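Long-range contact in arginine kinase (Cydia pomonella granulosis virus, PDB 6VVG), which probably phosphorylates serine or threonine residues of proteins at the expense of ATP, and binds AMP in its nucleotide pocket: residues 49-60 / 159-167. Numbering follows the deposited sequence. Where two conformers were deposited one is given.
With AMP (adenosine monophosphate), chain C.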
loop_
_atom_site.group_PDB
_atom_site.type_symbol
_atom_site.label_atom_id
_atom_site.label_comp_id
_atom_site.label_asym_id
_atom_site.label_seq_id
_atom_site.Cartn_x
_atom_site.Cartn_y
_atom_site.Cartn_z
ATOM N N LYS A 49 11.251 -4.441 -15.613
ATOM C CA LYS A 49 11.436 -3.066 -15.167
ATOM C C LYS A 49 12.441 -3.071 -14.025
ATOM O O LYS A 49 12.220 -3.737 -13.007
ATOM C CB LYS A 49 10.100 -2.478 -14.720
ATOM C CG LYS A 49 10.152 -1.115 -14.078
ATOM C CD LYS A 49 8.730 -0.595 -13.874
ATOM C CE LYS A 49 8.714 0.892 -13.574
ATOM N NZ LYS A 49 7.350 1.368 -13.202
ATOM N N ILE A 50 13.540 -2.347 -14.205
ATOM C CA ILE A 50 14.606 -2.254 -13.215
ATOM C C ILE A 50 14.489 -0.902 -12.524
ATOM O O ILE A 50 14.540 0.143 -13.181
ATOM C CB ILE A 50 15.987 -2.414 -13.871
ATOM C CG1 ILE A 50 16.125 -3.792 -14.522
ATOM C CG2 ILE A 50 17.089 -2.206 -12.843
ATOM C CD1 ILE A 50 17.400 -3.967 -15.332
ATOM N N VAL A 51 14.357 -0.913 -11.201
ATOM C CA VAL A 51 14.200 0.309 -10.420
ATOM C C VAL A 51 15.462 0.554 -9.607
ATOM O O VAL A 51 16.044 -0.379 -9.040
ATOM C CB VAL A 51 12.963 0.238 -9.502
ATOM C CG1 VAL A 51 12.895 1.462 -8.600
ATOM C CG2 VAL A 51 11.685 0.103 -10.325
ATOM N N LYS A 52 15.862 1.823 -9.527
ATOM C CA LYS A 52 17.092 2.197 -8.848
ATOM C C LYS A 52 16.981 1.934 -7.348
ATOM O O LYS A 52 15.879 1.910 -6.790
ATOM C CB LYS A 52 17.396 3.678 -9.082
ATOM C CG LYS A 52 18.156 4.003 -10.362
ATOM C CD LYS A 52 18.336 5.517 -10.537
ATOM C CE LYS A 52 19.782 5.940 -10.283
ATOM N NZ LYS A 52 20.008 7.392 -10.543
ATOM N N PRO A 53 18.112 1.744 -6.665
ATOM C CA PRO A 53 18.067 1.614 -5.202
ATOM C C PRO A 53 17.495 2.856 -4.537
ATOM O O PRO A 53 17.728 3.985 -4.974
ATOM C CB PRO A 53 19.537 1.391 -4.813
ATOM C CG PRO A 53 20.344 1.928 -6.011
ATOM C CD PRO A 53 19.476 1.558 -7.200
ATOM N N SER A 54 16.734 2.626 -3.466
ATOM C CA SER A 54 16.200 3.688 -2.615
ATOM C C SER A 54 15.248 4.614 -3.365
ATOM O O SER A 54 15.093 5.784 -3.001
ATOM C CB SER A 54 17.326 4.508 -1.976
ATOM O OG SER A 54 18.029 3.761 -0.999
ATOM N N THR A 55 14.585 4.108 -4.402
ATOM C CA THR A 55 13.583 4.893 -5.105
ATOM C C THR A 55 12.241 4.186 -5.239
ATOM O O THR A 55 11.310 4.770 -5.803
ATOM C CB THR A 55 14.071 5.278 -6.512
ATOM O OG1 THR A 55 14.432 4.097 -7.239
ATOM C CG2 THR A 55 15.262 6.218 -6.437
ATOM N N PHE A 56 12.107 2.962 -4.742
ATOM C CA PHE A 56 10.913 2.183 -5.037
ATOM C C PHE A 56 9.717 2.673 -4.230
ATOM O O PHE A 56 9.821 2.911 -3.023
ATOM C CB PHE A 56 11.152 0.705 -4.749
ATOM C CG PHE A 56 10.084 -0.194 -5.299
ATOM C CD1 PHE A 56 9.871 -0.271 -6.662
ATOM C CD2 PHE A 56 9.288 -0.952 -4.456
ATOM C CE1 PHE A 56 8.891 -1.088 -7.181
ATOM C CE2 PHE A 56 8.302 -1.776 -4.971
ATOM C CZ PHE A 56 8.104 -1.843 -6.335
ATOM N N ASN A 57 8.578 2.812 -4.908
ATOM C CA ASN A 57 7.287 3.043 -4.267
ATOM C C ASN A 57 6.648 1.679 -4.024
ATOM O O ASN A 57 6.192 1.024 -4.967
ATOM C CB ASN A 57 6.406 3.929 -5.146
ATOM C CG ASN A 57 4.997 4.092 -4.600
ATOM O OD1 ASN A 57 4.654 3.551 -3.551
ATOM N ND2 ASN A 57 4.174 4.845 -5.319
ATOM N N SER A 58 6.616 1.249 -2.759
ATOM C CA SER A 58 6.162 -0.105 -2.453
ATOM C C SER A 58 4.732 -0.347 -2.919
ATOM O O SER A 58 4.358 -1.491 -3.201
ATOM C CB SER A 58 6.284 -0.372 -0.952
ATOM O OG SER A 58 5.378 0.425 -0.208
ATOM N N LEU A 59 3.919 0.706 -3.008
ATOM C CA LEU A 59 2.537 0.535 -3.442
ATOM C C LEU A 59 2.437 0.040 -4.879
ATOM O O LEU A 59 1.396 -0.509 -5.261
ATOM C CB LEU A 59 1.776 1.851 -3.300
ATOM C CG LEU A 59 0.271 1.751 -3.044
ATOM C CD1 LEU A 59 0.011 1.144 -1.678
ATOM C CD2 LEU A 59 -0.393 3.116 -3.172
ATOM N N GLU A 60 3.483 0.229 -5.685
ATOM C CA GLU A 60 3.466 -0.291 -7.048
ATOM C C GLU A 60 3.252 -1.798 -7.050
ATOM O O GLU A 60 2.550 -2.333 -7.916
ATOM C CB GLU A 60 4.769 0.071 -7.763
ATOM C CG GLU A 60 4.815 -0.355 -9.221
ATOM C CD GLU A 60 5.986 0.247 -9.976
ATOM O OE1 GLU A 60 6.832 0.916 -9.343
ATOM O OE2 GLU A 60 6.059 0.045 -11.208
ATOM N N CYS A 159 -1.060 1.252 -16.851
ATOM C CA CYS A 159 0.280 0.806 -16.495
ATOM C C CYS A 159 0.999 1.864 -15.665
ATOM O O CYS A 159 0.502 2.973 -15.451
ATOM C CB CYS A 159 1.104 0.463 -17.745
ATOM S SG CYS A 159 1.808 1.891 -18.618
ATOM N N ASP A 160 2.191 1.487 -15.196
ATOM C CA ASP A 160 3.072 2.334 -14.386
ATOM C C ASP A 160 2.392 2.786 -13.088
ATOM O O ASP A 160 1.968 3.931 -12.929
ATOM C CB ASP A 160 3.586 3.550 -15.163
ATOM C CG ASP A 160 4.806 4.180 -14.493
ATOM O OD1 ASP A 160 5.078 3.833 -13.322
ATOM O OD2 ASP A 160 5.494 5.008 -15.123
ATOM N N TYR A 161 2.258 1.833 -12.173
ATOM C CA TYR A 161 1.744 2.102 -10.836
ATOM C C TYR A 161 2.810 2.651 -9.882
ATOM O O TYR A 161 2.621 2.603 -8.661
ATOM C CB TYR A 161 1.117 0.823 -10.276
ATOM C CG TYR A 161 0.423 -0.004 -11.350
ATOM C CD1 TYR A 161 -0.384 0.600 -12.308
ATOM C CD2 TYR A 161 0.588 -1.383 -11.413
ATOM C CE1 TYR A 161 -1.007 -0.142 -13.293
ATOM C CE2 TYR A 161 -0.037 -2.133 -12.389
ATOM C CZ TYR A 161 -0.833 -1.506 -13.329
ATOM O OH TYR A 161 -1.454 -2.244 -14.307
ATOM N N GLY A 162 3.897 3.216 -10.413
ATOM C CA GLY A 162 5.001 3.661 -9.581
ATOM C C GLY A 162 4.731 4.920 -8.779
ATOM O O GLY A 162 5.469 5.205 -7.830
ATOM N N LEU A 163 3.700 5.684 -9.138
ATOM C CA LEU A 163 3.321 6.874 -8.385
ATOM C C LEU A 163 2.018 6.681 -7.619
ATOM O O LEU A 163 1.444 7.662 -7.133
ATOM C CB LEU A 163 3.204 8.077 -9.321
ATOM C CG LEU A 163 4.513 8.608 -9.905
ATOM C CD1 LEU A 163 4.269 9.894 -10.687
ATOM C CD2 LEU A 163 5.554 8.845 -8.823
ATOM N N SER A 164 1.544 5.441 -7.496
ATOM C CA SER A 164 0.291 5.163 -6.807
ATOM C C SER A 164 0.386 5.538 -5.332
ATOM O O SER A 164 1.453 5.453 -4.713
ATOM C CB SER A 164 -0.069 3.682 -6.943
ATOM O OG SER A 164 -0.399 3.352 -8.282
ATOM N N ARG A 165 -0.749 5.942 -4.764
ATOM C CA ARG A 165 -0.777 6.426 -3.393
ATOM C C ARG A 165 -2.019 5.936 -2.659
ATOM O O ARG A 165 -3.043 5.598 -3.263
ATOM C CB ARG A 165 -0.756 7.963 -3.331
ATOM C CG ARG A 165 0.367 8.630 -4.094
ATOM C CD ARG A 165 1.699 8.439 -3.389
ATOM N NE ARG A 165 2.789 8.948 -4.212
ATOM C CZ ARG A 165 4.030 8.474 -4.200
ATOM N NH1 ARG A 165 4.356 7.479 -3.386
ATOM N NH2 ARG A 165 4.947 9.006 -4.999
ATOM N N ILE A 166 -1.918 5.936 -1.331
ATOM C CA ILE A 166 -3.036 5.575 -0.466
ATOM C C ILE A 166 -3.934 6.791 -0.274
ATOM O O ILE A 166 -3.454 7.897 -0.001
ATOM C CB ILE A 166 -2.534 5.051 0.890
ATOM C CG1 ILE A 166 -1.806 3.716 0.727
ATOM C CG2 ILE A 166 -3.695 4.902 1.860
ATOM C CD1 ILE A 166 -1.192 3.182 2.016
ATOM N N VAL A 167 -5.246 6.582 -0.404
ATOM C CA VAL A 167 -6.200 7.670 -0.234
ATOM C C VAL A 167 -6.058 8.261 1.160
ATOM O O VAL A 167 -6.000 7.535 2.159
ATOM C CB VAL A 167 -7.629 7.163 -0.478
ATOM C CG1 VAL A 167 -8.653 8.219 -0.077
ATOM C CG2 VAL A 167 -7.809 6.753 -1.933
HETATM P P AMP C . 6.428 2.457 -17.944
HETATM O O1P AMP C . 6.447 3.970 -17.904
HETATM O O2P AMP C . 5.075 2.024 -18.454
HETATM O O3P AMP C . 6.865 1.950 -16.591
HETATM O "O5'" AMP C . 7.506 1.937 -18.994
HETATM C "C5'" AMP C . 7.987 2.783 -20.028
HETATM C "C4'" AMP C . 7.384 2.433 -21.367
HETATM O "O4'" AMP C . 7.601 1.025 -21.660
HETATM C "C3'" AMP C . 5.877 2.598 -21.494
HETATM O "O3'" AMP C . 5.480 3.944 -21.695
HETATM C "C2'" AMP C . 5.559 1.684 -22.667
HETATM O "O2'" AMP C . 5.952 2.282 -23.893
HETATM C "C1'" AMP C . 6.492 0.509 -22.372
HETATM N N9 AMP C . 5.826 -0.495 -21.523
HETATM C C8 AMP C . 5.744 -0.407 -20.192
HETATM N N7 AMP C . 5.067 -1.467 -19.749
HETATM C C5 AMP C . 4.727 -2.211 -20.812
HETATM C C6 AMP C . 4.031 -3.393 -20.911
HETATM N N6 AMP C . 3.420 -4.257 -19.921
HETATM N N1 AMP C . 3.817 -3.942 -22.096
HETATM C C2 AMP C . 4.289 -3.333 -23.211
HETATM N N3 AMP C . 4.975 -2.169 -23.119
HETATM C C4 AMP C . 5.190 -1.611 -21.911
HETATM O O HOH W 1 2.821 5.157 -2.011
HETATM O O HOH W 2 3.931 -0.734 -12.419
#
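L59 lays CD2 over the peptide between S164 and R165, 3.3 Å from R165 N, while its CD1 approaches I166 CG1. N57 holds the backbone through one amide nitrogen: ND2 reaches S164 O at 2.9 Å, nearly straight (170°) and on a carbonyl lone pair, and G162 O at 2.8 Å from above that carbonyl's plane. A chi1 of 174° sends the N57 amide toward 159-167, and its OD1 accepts from L59 N, a capping bond just ahead of the helix carrying E60; water 1 links OD1 with S164 O and R165 NH1. N57 ND2 lies over one face of the R165 guanidinium, the planes 15° apart, without a hydrogen bond; R165 NH2 bridges D174.

E60 extends past G162, OE1 standing 3.3 Å from G162 CA. Its OE2 takes K49 NZ at 2.7 Å on the syn side and is joined through water 2 to Y161 N. K49 NZ makes a weak salt bridge to D160 OD1 at 3.4 Å and a weak hydrogen bond to AMP O3P. D160 OD1 closes an Asx turn with G162 N. The K49-E60 bridge fits a kinase with αC in; D160 OD2, 3.1 Å from AMP O1P, and the Y161 ring meeting H64 fit a DFG-in-like D160-Y161-G162.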